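Local coordinates for ribose-phosphate pyrophosphokinase (Mycobacterium smegmatis, PDB 5MP7), which probably makes phosphoribosyl pyrophosphate by transferring the pyrophosphoryl group of ATP to the 1-hydroxyl of ribose 5-phosphate, with magnesium as cofactor, at residues K10-E22 / A28-D42. Numbering follows the deposited sequence.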
ATOM      1  N   LYS A  10      29.160 -68.374   5.231  1.00 42.49           N
ATOM      2  CA  LYS A  10      28.289 -67.747   6.309  1.00 44.55           C
ATOM      3  C   LYS A  10      28.899 -66.550   6.997  1.00 40.69           C
ATOM      4  O   LYS A  10      29.982 -66.626   7.533  1.00 44.03           O
ATOM      5  CB  LYS A  10      27.952 -68.730   7.428  1.00 46.21           C
ATOM      6  CG  LYS A  10      26.640 -69.460   7.242  1.00 49.48           C
ATOM      7  CD  LYS A  10      26.133 -70.079   8.545  1.00 50.97           C
ATOM      8  CE  LYS A  10      27.247 -70.702   9.388  1.00 50.11           C
ATOM      9  NZ  LYS A  10      26.725 -71.480  10.543  1.00 48.37           N
ATOM     10  N   ASN A  11      28.151 -65.468   7.077  1.00 38.97           N
ATOM     11  CA  ASN A  11      28.674 -64.228   7.595  1.00 39.01           C
ATOM     12  C   ASN A  11      27.611 -63.548   8.486  1.00 35.86           C
ATOM     13  O   ASN A  11      26.523 -63.204   8.030  1.00 32.65           O
ATOM     14  CB  ASN A  11      29.076 -63.364   6.404  1.00 45.05           C
ATOM     15  CG  ASN A  11      29.440 -61.944   6.788  1.00 53.68           C
ATOM     16  OD1 ASN A  11      30.208 -61.709   7.731  1.00 54.52           O
ATOM     17  ND2 ASN A  11      28.911 -60.977   6.034  1.00 56.67           N
ATOM     18  N   LEU A  12      27.942 -63.352   9.752  1.00 34.15           N
ATOM     19  CA  LEU A  12      27.008 -62.779  10.718  1.00 35.65           C
ATOM     20  C   LEU A  12      27.091 -61.267  10.667  1.00 32.90           C
ATOM     21  O   LEU A  12      28.154 -60.704  10.854  1.00 34.35           O
ATOM     22  CB  LEU A  12      27.341 -63.282  12.131  1.00 36.75           C
ATOM     23  CG  LEU A  12      26.249 -63.213  13.207  1.00 42.00           C
ATOM     24  CD1 LEU A  12      26.679 -63.905  14.483  1.00 40.78           C
ATOM     25  CD2 LEU A  12      25.887 -61.785  13.572  1.00 48.90           C
ATOM     26  N   MET A  13      25.973 -60.610  10.443  1.00 31.24           N
ATOM     27  CA  MET A  13      25.922 -59.162  10.497  1.00 31.48           C
ATOM     28  C   MET A  13      24.803 -58.682  11.385  1.00 27.98           C
ATOM     29  O   MET A  13      23.672 -59.108  11.304  1.00 26.20           O
ATOM     30  CB  MET A  13      25.765 -58.562   9.116  1.00 32.92           C
ATOM     31  CG  MET A  13      27.068 -58.551   8.375  1.00 38.23           C
ATOM     32  SD  MET A  13      26.877 -57.909   6.699  1.00 46.75           S
ATOM     33  CE  MET A  13      27.189 -56.165   6.978  1.00 48.66           C
ATOM     34  N   LEU A  14      25.145 -57.724  12.207  1.00 29.54           N
ATOM     35  CA  LEU A  14      24.272 -57.203  13.203  1.00 28.92           C
ATOM     36  C   LEU A  14      23.933 -55.770  12.794  1.00 28.37           C
ATOM     37  O   LEU A  14      24.798 -54.947  12.576  1.00 30.16           O
ATOM     38  CB  LEU A  14      24.988 -57.314  14.549  1.00 29.91           C
ATOM     39  CG  LEU A  14      24.261 -56.704  15.751  1.00 37.12           C
ATOM     40  CD1 LEU A  14      22.977 -57.459  16.158  1.00 38.70           C
ATOM     41  CD2 LEU A  14      25.249 -56.676  16.901  1.00 37.85           C
ATOM     42  N   PHE A  15      22.652 -55.477  12.727  1.00 28.92           N
ATOM     43  CA  PHE A  15      22.142 -54.159  12.404  1.00 28.96           C
ATOM     44  C   PHE A  15      21.323 -53.668  13.600  1.00 32.29           C
ATOM     45  O   PHE A  15      20.698 -54.460  14.289  1.00 34.40           O
ATOM     46  CB  PHE A  15      21.233 -54.255  11.204  1.00 27.60           C
ATOM     47  CG  PHE A  15      21.909 -54.823  10.013  1.00 29.33           C
ATOM     48  CD1 PHE A  15      22.014 -56.190   9.828  1.00 28.43           C
ATOM     49  CD2 PHE A  15      22.476 -53.973   9.078  1.00 30.97           C
ATOM     50  CE1 PHE A  15      22.693 -56.682   8.722  1.00 29.93           C
ATOM     51  CE2 PHE A  15      23.144 -54.453   7.983  1.00 29.35           C
ATOM     52  CZ  PHE A  15      23.277 -55.796   7.806  1.00 28.78           C
ATOM     53  N   ALA A  16      21.306 -52.371  13.831  1.00 33.08           N
ATOM     54  CA  ALA A  16      20.596 -51.827  14.964  1.00 36.50           C
ATOM     55  C   ALA A  16      19.927 -50.539  14.590  1.00 36.55           C
ATOM     56  O   ALA A  16      20.488 -49.718  13.878  1.00 34.36           O
ATOM     57  CB  ALA A  16      21.537 -51.596  16.118  1.00 36.05           C
ATOM     58  N   GLY A  17      18.696 -50.385  15.048  1.00 37.17           N
ATOM     59  CA  GLY A  17      18.038 -49.093  14.996  1.00 40.52           C
ATOM     60  C   GLY A  17      18.509 -48.156  16.104  1.00 38.12           C
ATOM     61  O   GLY A  17      19.290 -48.535  16.957  1.00 41.07           O
ATOM     62  N   ARG A  18      18.030 -46.921  16.055  1.00 40.63           N
ATOM     63  CA  ARG A  18      18.481 -45.840  16.942  1.00 41.87           C
ATOM     64  C   ARG A  18      17.786 -45.790  18.299  1.00 35.55           C
ATOM     65  O   ARG A  18      18.204 -45.032  19.143  1.00 35.17           O
ATOM     66  CB  ARG A  18      18.245 -44.489  16.264  1.00 43.92           C
ATOM     67  CG  ARG A  18      19.110 -44.250  15.039  1.00 47.03           C
ATOM     68  CD  ARG A  18      18.651 -42.983  14.327  1.00 47.20           C
ATOM     69  NE  ARG A  18      17.344 -43.177  13.684  1.00 52.12           N
ATOM     70  CZ  ARG A  18      16.489 -42.214  13.318  1.00 53.47           C
ATOM     71  NH1 ARG A  18      16.780 -40.936  13.527  1.00 54.93           N
ATOM     72  NH2 ARG A  18      15.341 -42.541  12.722  1.00 54.55           N
ATOM     73  N   ALA A  19      16.741 -46.577  18.514  1.00 32.69           N
ATOM     74  CA  ALA A  19      15.956 -46.473  19.736  1.00 33.90           C
ATOM     75  C   ALA A  19      16.700 -46.843  21.041  1.00 33.69           C
ATOM     76  O   ALA A  19      16.436 -46.260  22.082  1.00 33.71           O
ATOM     77  CB  ALA A  19      14.670 -47.289  19.629  1.00 33.41           C
ATOM     78  N   HIS A  20      17.611 -47.803  20.999  1.00 32.36           N
ATOM     79  CA  HIS A  20      18.169 -48.276  22.226  1.00 30.17           C
ATOM     80  C   HIS A  20      19.591 -48.662  21.979  1.00 31.52           C
ATOM     81  O   HIS A  20      19.924 -49.830  21.959  1.00 29.15           O
ATOM     82  CB  HIS A  20      17.325 -49.415  22.752  1.00 29.89           C
ATOM     83  CG  HIS A  20      17.695 -49.845  24.139  1.00 30.81           C
ATOM     84  ND1 HIS A  20      17.179 -50.979  24.723  1.00 30.90           N
ATOM     85  CD2 HIS A  20      18.573 -49.335  25.027  1.00 30.46           C
ATOM     86  CE1 HIS A  20      17.724 -51.150  25.907  1.00 27.91           C
ATOM     87  NE2 HIS A  20      18.577 -50.169  26.118  1.00 28.53           N
ATOM     88  N   PRO A  21      20.463 -47.647  21.847  1.00 36.31           N
ATOM     89  CA  PRO A  21      21.890 -47.848  21.537  1.00 36.81           C
ATOM     90  C   PRO A  21      22.734 -48.614  22.592  1.00 37.53           C
ATOM     91  O   PRO A  21      23.652 -49.345  22.207  1.00 42.32           O
ATOM     92  CB  PRO A  21      22.420 -46.415  21.302  1.00 38.78           C
ATOM     93  CG  PRO A  21      21.374 -45.481  21.862  1.00 39.70           C
ATOM     94  CD  PRO A  21      20.077 -46.218  21.913  1.00 36.59           C
ATOM     95  N   GLU A  22      22.442 -48.470  23.878  1.00 37.35           N
ATOM     96  CA  GLU A  22      23.163 -49.237  24.908  1.00 39.91           C
ATOM     97  C   GLU A  22      22.972 -50.731  24.754  1.00 35.81           C
ATOM     98  O   GLU A  22      23.920 -51.504  24.923  1.00 36.02           O
ATOM     99  CB  GLU A  22      22.770 -48.787  26.342  1.00 49.04           C
ATOM    100  CG  GLU A  22      23.375 -47.383  26.750  1.00 64.83           C
ATOM    101  CD  GLU A  22      22.749 -46.760  28.008  1.00 77.35           C
ATOM    102  OE1 GLU A  22      22.071 -47.485  28.775  1.00 94.96           O
ATOM    103  OE2 GLU A  22      22.934 -45.534  28.243  1.00 73.65           O
ATOM    104  N   ALA A  28      26.539 -56.462  20.802  1.00 29.61           N
ATOM    105  CA  ALA A  28      27.702 -56.454  19.929  1.00 28.81           C
ATOM    106  C   ALA A  28      28.974 -56.871  20.648  1.00 30.05           C
ATOM    107  O   ALA A  28      29.748 -57.647  20.115  1.00 31.44           O
ATOM    108  CB  ALA A  28      27.893 -55.070  19.318  1.00 28.12           C
ATOM    109  N   LYS A  29      29.185 -56.346  21.850  1.00 33.57           N
ATOM    110  CA  LYS A  29      30.333 -56.741  22.662  1.00 35.68           C
ATOM    111  C   LYS A  29      30.335 -58.183  23.023  1.00 31.99           C
ATOM    112  O   LYS A  29      31.361 -58.799  22.936  1.00 37.54           O
ATOM    113  CB  LYS A  29      30.416 -55.922  23.928  1.00 42.82           C
ATOM    114  CG  LYS A  29      31.283 -54.691  23.750  1.00 51.18           C
ATOM    115  CD  LYS A  29      30.668 -53.450  24.411  1.00 60.54           C
ATOM    116  CE  LYS A  29      31.780 -52.447  24.688  1.00 65.52           C
ATOM    117  NZ  LYS A  29      31.473 -51.152  25.370  1.00 69.67           N
ATOM    118  N   GLU A  30      29.195 -58.736  23.414  1.00 34.89           N
ATOM    119  CA  GLU A  30      29.097 -60.188  23.763  1.00 35.02           C
ATOM    120  C   GLU A  30      29.416 -61.098  22.589  1.00 34.85           C
ATOM    121  O   GLU A  30      30.005 -62.160  22.782  1.00 37.26           O
ATOM    122  CB  GLU A  30      27.705 -60.548  24.285  1.00 35.48           C
ATOM    123  CG  GLU A  30      27.328 -59.776  25.557  1.00 40.13           C
ATOM    124  CD  GLU A  30      28.046 -60.308  26.802  1.00 45.74           C
ATOM    125  OE1 GLU A  30      29.038 -61.079  26.634  1.00 39.78           O
ATOM    126  OE2 GLU A  30      27.608 -59.960  27.948  1.00 47.47           O
ATOM    127  N   LEU A  31      29.017 -60.678  21.390  1.00 33.78           N
ATOM    128  CA  LEU A  31      29.249 -61.444  20.165  1.00 35.96           C
ATOM    129  C   LEU A  31      30.596 -61.191  19.545  1.00 39.38           C
ATOM    130  O   LEU A  31      31.002 -61.966  18.696  1.00 39.41           O
ATOM    131  CB  LEU A  31      28.219 -61.081  19.104  1.00 34.81           C
ATOM    132  CG  LEU A  31      26.805 -61.556  19.338  1.00 34.90           C
ATOM    133  CD1 LEU A  31      25.898 -60.835  18.362  1.00 36.09           C
ATOM    134  CD2 LEU A  31      26.699 -63.054  19.163  1.00 34.91           C
ATOM    135  N   ASP A  32      31.259 -60.096  19.940  1.00 42.64           N
ATOM    136  CA  ASP A  32      32.519 -59.647  19.338  1.00 47.64           C
ATOM    137  C   ASP A  32      32.367 -59.292  17.869  1.00 43.00           C
ATOM    138  O   ASP A  32      33.203 -59.630  17.028  1.00 42.60           O
ATOM    139  CB  ASP A  32      33.642 -60.696  19.524  1.00 55.24           C
ATOM    140  CG  ASP A  32      35.033 -60.151  19.158  1.00 62.31           C
ATOM    141  OD1 ASP A  32      35.370 -59.021  19.613  1.00 73.45           O
ATOM    142  OD2 ASP A  32      35.786 -60.851  18.422  1.00 65.56           O
ATOM    143  N   VAL A  33      31.266 -58.654  17.551  1.00 44.48           N
ATOM    144  CA  VAL A  33      30.981 -58.262  16.176  1.00 46.19           C
ATOM    145  C   VAL A  33      30.564 -56.822  16.223  1.00 46.00           C
ATOM    146  O   VAL A  33      29.731 -56.479  17.033  1.00 53.04           O
ATOM    147  CB  VAL A  33      29.817 -59.100  15.594  1.00 45.54           C
ATOM    148  CG1 VAL A  33      29.341 -58.552  14.260  1.00 51.48           C
ATOM    149  CG2 VAL A  33      30.250 -60.552  15.418  1.00 47.67           C
ATOM    150  N   ALA A  34      31.117 -55.985  15.356  1.00 44.12           N
ATOM    151  CA  ALA A  34      30.727 -54.575  15.299  1.00 42.62           C
ATOM    152  C   ALA A  34      29.340 -54.458  14.664  1.00 40.82           C
ATOM    153  O   ALA A  34      28.965 -55.268  13.815  1.00 45.86           O
ATOM    154  CB  ALA A  34      31.736 -53.765  14.505  1.00 40.89           C
ATOM    155  N   VAL A  35      28.588 -53.450  15.098  1.00 39.90           N
ATOM    156  CA  VAL A  35      27.323 -53.097  14.478  1.00 35.67           C
ATOM    157  C   VAL A  35      27.639 -52.547  13.098  1.00 33.64           C
ATOM    158  O   VAL A  35      28.574 -51.796  12.942  1.00 35.19           O
ATOM    159  CB  VAL A  35      26.566 -52.041  15.288  1.00 38.53           C
ATOM    160  CG1 VAL A  35      25.295 -51.598  14.559  1.00 43.74           C
ATOM    161  CG2 VAL A  35      26.193 -52.603  16.648  1.00 41.34           C
ATOM    162  N   THR A  36      26.871 -52.953  12.107  1.00 32.14           N
ATOM    163  CA  THR A  36      27.084 -52.560  10.733  1.00 34.55           C
ATOM    164  C   THR A  36      26.764 -51.083  10.551  1.00 31.93           C
ATOM    165  O   THR A  36      25.770 -50.585  11.045  1.00 29.35           O
ATOM    166  CB  THR A  36      26.189 -53.388   9.801  1.00 39.53           C
ATOM    167  OG1 THR A  36      26.494 -54.776   9.985  1.00 47.35           O
ATOM    168  CG2 THR A  36      26.431 -53.052   8.382  1.00 43.65           C
ATOM    169  N   ALA A  37      27.649 -50.400   9.843  1.00 33.66           N
ATOM    170  CA  ALA A  37      27.589 -48.959   9.664  1.00 36.29           C
ATOM    171  C   ALA A  37      26.400 -48.612   8.807  1.00 36.46           C
ATOM    172  O   ALA A  37      26.124 -49.286   7.813  1.00 39.31           O
ATOM    173  CB  ALA A  37      28.872 -48.455   8.986  1.00 39.41           C
ATOM    174  N   GLN A  38      25.681 -47.584   9.203  1.00 38.08           N
ATOM    175  CA  GLN A  38      24.574 -47.125   8.426  1.00 43.67           C
ATOM    176  C   GLN A  38      24.263 -45.687   8.704  1.00 41.94           C
ATOM    177  O   GLN A  38      24.486 -45.209   9.783  1.00 44.15           O
ATOM    178  CB  GLN A  38      23.354 -48.002   8.736  1.00 51.07           C
ATOM    179  CG  GLN A  38      22.923 -47.930  10.201  1.00 53.26           C
ATOM    180  CD  GLN A  38      21.547 -48.414  10.497  1.00 56.77           C
ATOM    181  OE1 GLN A  38      21.057 -49.278   9.820  1.00 55.15           O
ATOM    182  NE2 GLN A  38      20.920 -47.871  11.553  1.00 60.99           N
ATOM    183  N   THR A  39      23.653 -45.035   7.740  1.00 45.90           N
ATOM    184  CA  THR A  39      23.080 -43.717   7.924  1.00 48.36           C
ATOM    185  C   THR A  39      21.589 -43.897   8.245  1.00 47.31           C
ATOM    186  O   THR A  39      20.867 -44.538   7.492  1.00 51.67           O
ATOM    187  CB  THR A  39      23.215 -42.926   6.632  1.00 52.02           C
ATOM    188  OG1 THR A  39      24.556 -43.044   6.155  1.00 49.32           O
ATOM    189  CG2 THR A  39      22.841 -41.471   6.841  1.00 55.17           C
ATOM    190  N   ALA A  40      21.140 -43.390   9.378  1.00 47.53           N
ATOM    191  CA  ALA A  40      19.721 -43.463   9.765  1.00 49.86           C
ATOM    192  C   ALA A  40      19.312 -42.106  10.272  1.00 48.08           C
ATOM    193  O   ALA A  40      19.804 -41.668  11.306  1.00 53.05           O
ATOM    194  CB  ALA A  40      19.503 -44.533  10.834  1.00 51.21           C
ATOM    195  N   ARG A  41      18.407 -41.450   9.559  1.00 50.65           N
ATOM    196  CA  ARG A  41      18.024 -40.077   9.831  1.00 53.66           C
ATOM    197  C   ARG A  41      16.574 -39.801   9.465  1.00 53.91           C
ATOM    198  O   ARG A  41      16.002 -40.485   8.623  1.00 52.16           O
ATOM    199  CB  ARG A  41      18.908 -39.141   9.009  1.00 57.39           C
ATOM    200  CG  ARG A  41      20.424 -39.322   9.190  1.00 65.25           C
ATOM    201  CD  ARG A  41      21.044 -38.816  10.495  1.00 70.32           C
ATOM    202  NE  ARG A  41      22.484 -38.826  10.230  1.00 76.01           N
ATOM    203  CZ  ARG A  41      23.282 -39.903  10.314  1.00 84.41           C
ATOM    204  NH1 ARG A  41      22.819 -41.076  10.758  1.00 86.65           N
ATOM    205  NH2 ARG A  41      24.573 -39.801   9.987  1.00 81.92           N
ATOM    206  N   ASP A  42      16.031 -38.732  10.038  1.00 57.06           N
ATOM    207  CA  ASP A  42      14.643 -38.329   9.839  1.00 61.53           C
ATOM    208  C   ASP A  42      14.572 -37.063   9.008  1.00 57.38           C
ATOM    209  O   ASP A  42      15.262 -36.089   9.285  1.00 63.65           O
ATOM    210  CB  ASP A  42      13.952 -38.046  11.177  1.00 70.01           C
ATOM    211  CG  ASP A  42      13.685 -39.339  12.029  1.00 85.16           C
ATOM    212  OD1 ASP A  42      13.708 -40.475  11.506  1.00101.70           O
ATOM    213  OD2 ASP A  42      13.411 -39.221  13.238  1.00 95.79           O
TER
HETATM  214  O   HOH W   1      23.114 -50.810  12.060  1.00 41.95           O
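With OG1 of T36 set anti to its own carbonyl carbon (chi1 -58°), the hydroxyl lies beside the backbone N, and both reach the same acceptor, L14 O. T36 N comes in head-on at 2.9 Å, while T36 OG1 donates to L14 O from above the carbonyl plane at 3.1 Å. The T36 side chain also packs against two residues of strand 12-16: M13 bends at chi3 to bring CE within 3.5 Å of T36 CG2, and F15 offers CE2 to the same methyl at 3.6 Å, with T36 OG1 above the rim of the ring. A water accepts from A16 N and donates to T36 O, linking the two segments beside the direct bonds. On the other side of the strand, L14 sends CD2 to CB of A28, 3.9 Å away on helix 21-31. Farther along, the guanidinium of R18 lies across the backbone of A40 and R41, and its NH2 points, in the guanidinium plane, at D42 OD1, a 2.9 Å salt bridge met from above the carboxylate plane, the planes 76° apart; E77 takes R18 NE. Strand 12-16 edges the parallel sheet of the N-terminal PRTase-like domain; the chain returning from helix 21-31 runs along it toward hairpin 38-52, which carries the predicted ATP-binding N45, G46 and E47.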